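Local coordinates for thymine dioxygenase (Neurospora crassa, PDB 5C3Q), which probably hydroxylates the methyl group of thymine as an iron- and 2-oxoglutarate-dependent dioxygenase with a double-stranded beta-helix core, at residues Glu28-Lys31 with Leu32-Ala35; Lys36-Leu39 with His40-Thr44. All coordinates share one frame; numbering follows the deposited sequence.

In the fold
From the N terminus the chain runs through strand 13-19 and the short helix 21-25 before it enters helix 28-44, where both contacts lie. Contact 1 spans the opening turns of this helix and contact 2 the turns that follow; each is local, closing a helical turn and no longer loop. They neither nest nor cross, but adjoin at Ala35 and Lys36, with centres about 13 Å apart. The helix then leads to strand 47-51, parallel to and beside 13-19 in the large sheet, a beta-alpha-beta crossover at the edge of the double-stranded beta-helix. Helix 147-173 packs against both contacts; helix 21-25 meets contact 1 and the sheet meets contact 2.

Contact 1. Residues Glu28-Lys31 with Leu32-Ala35; sequences ETLK and LETA
Thr34 turns its hydroxyl back along the helix onto the carbonyl of Leu30, four residues earlier, and this oxygen, which accepts two hydrogen bonds, is the tight part of the contact. Leu30 O accepts from Thr34 OG1 at 2.7 Å as well as from Thr34 N at 2.9 Å, and the two donors lie on opposite faces of the carbonyl plane. With OG1 set beside the backbone N and anti to the carbonyl carbon (chi1 -55°), the hydroxyl reaches the preceding turn directly. Thr34 CB itself lies 3.3 Å from Leu30 O, so the oxygen is closely packed on that side. The buried hydroxyl thus has its hydrogen taken up within the helix, as is common for threonine in helices. Flanking bonds are regular: Glu33 N donates to Thr29 O at 2.9 Å, and Ala35 N to Lys31 O at 2.9 Å.

Toward solvent the fit is looser. Glu33, extended from its backbone with CG anti to N (chi1 -178°), passes across the leucine and brings OE2 to 3.7 Å from Leu30 CD1, a contact of carboxylate oxygen with methyl and no polar bond. The same methyl stands 4.1 Å from Thr34 OG1. Glu28 and Thr29, both exposed, contribute mainly their carbonyls, Glu28 O receiving Leu32 N.

Asp27 is the N-cap of the helix, its OD1 accepting a hydrogen bond from Leu30 N. Helix 21-25 covers one side, where Lys22 touches Leu30, Phe23 touches Lys31, and Thr34 meets both, while Val171 of helix 147-173 meets Leu32 and Ala35.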
loop_
_atom_site.group_PDB
_atom_site.type_symbol
_atom_site.label_atom_id
_atom_site.label_comp_id
_atom_site.label_asym_id
_atom_site.label_seq_id
_atom_site.Cartn_x
_atom_site.Cartn_y
_atom_site.Cartn_z
ATOM N N GLU A 28 -8.270 29.287 -2.306
ATOM C CA GLU A 28 -7.799 28.832 -3.617
ATOM C C GLU A 28 -6.277 28.790 -3.773
ATOM O O GLU A 28 -5.747 27.860 -4.386
ATOM C CB GLU A 28 -8.428 29.669 -4.739
ATOM C CG GLU A 28 -9.722 29.074 -5.267
ATOM C CD GLU A 28 -9.496 27.761 -5.991
ATOM O OE1 GLU A 28 -8.732 27.762 -6.983
ATOM O OE2 GLU A 28 -10.071 26.731 -5.568
ATOM N N THR A 29 -5.584 29.784 -3.219
ATOM C CA THR A 29 -4.121 29.827 -3.275
ATOM C C THR A 29 -3.508 28.671 -2.480
ATOM O O THR A 29 -2.653 27.948 -2.990
ATOM C CB THR A 29 -3.563 31.159 -2.733
ATOM O OG1 THR A 29 -4.160 32.254 -3.440
ATOM C CG2 THR A 29 -2.042 31.223 -2.901
ATOM N N LEU A 30 -3.954 28.502 -1.240
ATOM C CA LEU A 30 -3.449 27.436 -0.374
ATOM C C LEU A 30 -3.748 26.043 -0.933
ATOM O O LEU A 30 -2.930 25.128 -0.817
ATOM C CB LEU A 30 -4.050 27.571 1.026
ATOM C CG LEU A 30 -3.570 26.585 2.091
ATOM C CD1 LEU A 30 -2.073 26.715 2.328
ATOM C CD2 LEU A 30 -4.335 26.812 3.387
ATOM N N LYS A 31 -4.934 25.896 -1.520
ATOM C CA LYS A 31 -5.366 24.648 -2.147
ATOM C C LYS A 31 -4.419 24.229 -3.265
ATOM O O LYS A 31 -3.967 23.082 -3.315
ATOM C CB LYS A 31 -6.772 24.832 -2.717
ATOM C CG LYS A 31 -7.487 23.544 -3.088
ATOM C CD LYS A 31 -9.004 23.675 -2.968
ATOM C CE LYS A 31 -9.417 24.281 -1.631
ATOM N NZ LYS A 31 -10.778 23.901 -1.169
ATOM N N LEU A 32 -4.129 25.172 -4.159
ATOM C CA LEU A 32 -3.215 24.940 -5.272
ATOM C C LEU A 32 -1.789 24.675 -4.794
ATOM O O LEU A 32 -1.127 23.759 -5.287
ATOM C CB LEU A 32 -3.227 26.132 -6.235
ATOM C CG LEU A 32 -2.368 25.982 -7.496
ATOM C CD1 LEU A 32 -2.838 24.811 -8.350
ATOM C CD2 LEU A 32 -2.383 27.265 -8.306
ATOM N N GLU A 33 -1.316 25.472 -3.836
ATOM C CA GLU A 33 0.016 25.261 -3.261
ATOM C C GLU A 33 0.145 23.842 -2.706
ATOM O O GLU A 33 1.152 23.167 -2.918
ATOM C CB GLU A 33 0.302 26.273 -2.145
ATOM C CG GLU A 33 1.698 26.150 -1.541
ATOM C CD GLU A 33 1.941 27.109 -0.384
ATOM O OE1 GLU A 33 2.971 27.816 -0.409
ATOM O OE2 GLU A 33 1.107 27.160 0.551
ATOM N N THR A 34 -0.880 23.400 -1.990
ATOM C CA THR A 34 -0.872 22.085 -1.362
ATOM C C THR A 34 -0.925 20.970 -2.415
ATOM O O THR A 34 -0.208 19.978 -2.312
ATOM C CB THR A 34 -2.043 21.948 -0.368
ATOM O OG1 THR A 34 -1.990 23.027 0.575
ATOM C CG2 THR A 34 -1.967 20.637 0.386
ATOM N N ALA A 35 -1.774 21.143 -3.424
ATOM C CA ALA A 35 -1.891 20.176 -4.511
ATOM C C ALA A 35 -0.568 20.023 -5.261
ATOM O O ALA A 35 -0.147 18.905 -5.566
ATOM C CB ALA A 35 -2.999 20.588 -5.467
#

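Contact 2. Residues Lys36-Leu39 with His40-Thr44; sequences KAIL and HGFQT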
loop_
_atom_site.group_PDB
_atom_site.type_symbol
_atom_site.label_atom_id
_atom_site.label_comp_id
_atom_site.label_asym_id
_atom_site.label_seq_id
_atom_site.Cartn_x
_atom_site.Cartn_y
_atom_site.Cartn_z
ATOM N N LYS A 36 0.085 21.149 -5.548
ATOM C CA LYS A 36 1.398 21.140 -6.198
ATOM C C LYS A 36 2.462 20.436 -5.359
ATOM O O LYS A 36 3.333 19.757 -5.909
ATOM C CB LYS A 36 1.858 22.567 -6.526
ATOM C CG LYS A 36 1.118 23.201 -7.693
ATOM C CD LYS A 36 1.525 24.653 -7.883
ATOM C CE LYS A 36 0.904 25.242 -9.135
ATOM N NZ LYS A 36 1.348 26.642 -9.364
ATOM N N ALA A 37 2.398 20.604 -4.037
ATOM C CA ALA A 37 3.344 19.947 -3.128
ATOM C C ALA A 37 3.145 18.430 -3.133
ATOM O O ALA A 37 4.113 17.669 -3.146
ATOM C CB ALA A 37 3.195 20.492 -1.714
ATOM N N ILE A 38 1.882 18.008 -3.118
ATOM C CA ILE A 38 1.527 16.594 -3.218
ATOM C C ILE A 38 2.059 16.012 -4.529
ATOM O O ILE A 38 2.750 14.998 -4.524
ATOM C CB ILE A 38 -0.002 16.393 -3.107
ATOM C CG1 ILE A 38 -0.460 16.673 -1.669
ATOM C CG2 ILE A 38 -0.406 14.986 -3.526
ATOM C CD1 ILE A 38 -1.957 16.864 -1.510
ATOM N N LEU A 39 1.743 16.667 -5.643
ATOM C CA LEU A 39 2.215 16.223 -6.952
ATOM C C LEU A 39 3.744 16.174 -7.031
ATOM O O LEU A 39 4.307 15.202 -7.516
ATOM C CB LEU A 39 1.670 17.119 -8.061
ATOM C CG LEU A 39 2.125 16.750 -9.478
ATOM C CD1 LEU A 39 1.696 15.337 -9.844
ATOM C CD2 LEU A 39 1.596 17.750 -10.490
ATOM N N HIS A 40 4.410 17.219 -6.551
ATOM C CA HIS A 40 5.869 17.263 -6.577
ATOM C C HIS A 40 6.469 16.080 -5.813
ATOM O O HIS A 40 7.457 15.493 -6.255
ATOM C CB HIS A 40 6.385 18.584 -6.011
ATOM C CG HIS A 40 7.867 18.751 -6.134
ATOM N ND1 HIS A 40 8.483 19.059 -7.327
ATOM C CD2 HIS A 40 8.854 18.641 -5.218
ATOM C CE1 HIS A 40 9.787 19.137 -7.140
ATOM N NE2 HIS A 40 10.039 18.888 -5.868
ATOM N N GLY A 41 5.859 15.725 -4.682
ATOM C CA GLY A 41 6.254 14.537 -3.917
ATOM C C GLY A 41 6.160 13.249 -4.723
ATOM O O GLY A 41 7.088 12.437 -4.720
ATOM N N PHE A 42 5.042 13.060 -5.418
ATOM C CA PHE A 42 4.865 11.875 -6.261
ATOM C C PHE A 42 5.819 11.874 -7.462
ATOM O O PHE A 42 6.256 10.815 -7.900
ATOM C CB PHE A 42 3.417 11.738 -6.740
ATOM C CG PHE A 42 2.436 11.360 -5.652
ATOM C CD1 PHE A 42 2.687 10.291 -4.801
ATOM C CD2 PHE A 42 1.248 12.067 -5.495
ATOM C CE1 PHE A 42 1.785 9.938 -3.813
ATOM C CE2 PHE A 42 0.343 11.719 -4.508
ATOM C CZ PHE A 42 0.608 10.650 -3.667
ATOM N N GLN A 43 6.145 13.055 -7.983
ATOM C CA GLN A 43 7.031 13.168 -9.147
ATOM C C GLN A 43 8.515 12.970 -8.830
ATOM O O GLN A 43 9.316 12.796 -9.745
ATOM C CB GLN A 43 6.857 14.532 -9.833
ATOM C CG GLN A 43 5.523 14.723 -10.540
ATOM C CD GLN A 43 5.362 16.118 -11.117
ATOM O OE1 GLN A 43 5.922 17.077 -10.604
ATOM N NE2 GLN A 43 4.581 16.235 -12.179
ATOM N N THR A 44 8.886 13.003 -7.553
ATOM C CA THR A 44 10.293 12.963 -7.161
ATOM C C THR A 44 10.584 11.719 -6.331
ATOM O O THR A 44 11.366 10.861 -6.748
ATOM C CB THR A 44 10.693 14.247 -6.404
ATOM O OG1 THR A 44 9.798 14.468 -5.308
ATOM C CG2 THR A 44 10.638 15.446 -7.344
#
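Gln43 lies across Leu39 one turn earlier, its side chain running over both the carbonyl and the isobutyl group. Its CB starts 3.5 Å from Leu39 O. Because CG stands beside the backbone N (chi1 -69°), this next carbon remains over the same oxygen, at 3.3 Å, and also comes within 3.9 Å of Leu39 CD1. Beyond CG the chain is extended, which carries the amide over the branch point: Gln43 CD lies 3.7 Å from Leu39 CG, OE1 is somewhat farther from that carbon, and NE2 at the tip is 3.7 Å from Leu39 CD2. The amide therefore meets the leucine by van der Waals contact, whereas the polar link between the two residues is the backbone bond from Gln43 N to Leu39 O, nearly along the C=O axis.

Ile38 and Phe42 run alongside each other, Ile38 CG2 touching Phe42 CE2 at 3.5 Å; the Phe42 side chain lies about 13 Å from the bound nickel. On the exposed flank Thr44 OG1 donates to His40 O at 2.7 Å, and Thr44 CG2 sits over one face of the His40 ring, toward its rim.

The helix is thus amphipathic, and on its buried face Ile38 and Phe42 pack between helix 147-173, through Ala168, Val165 and Ile169, and the sheet, through Ile48 of strand 47-51 and, for Ile38, Ile18 of strand 13-19.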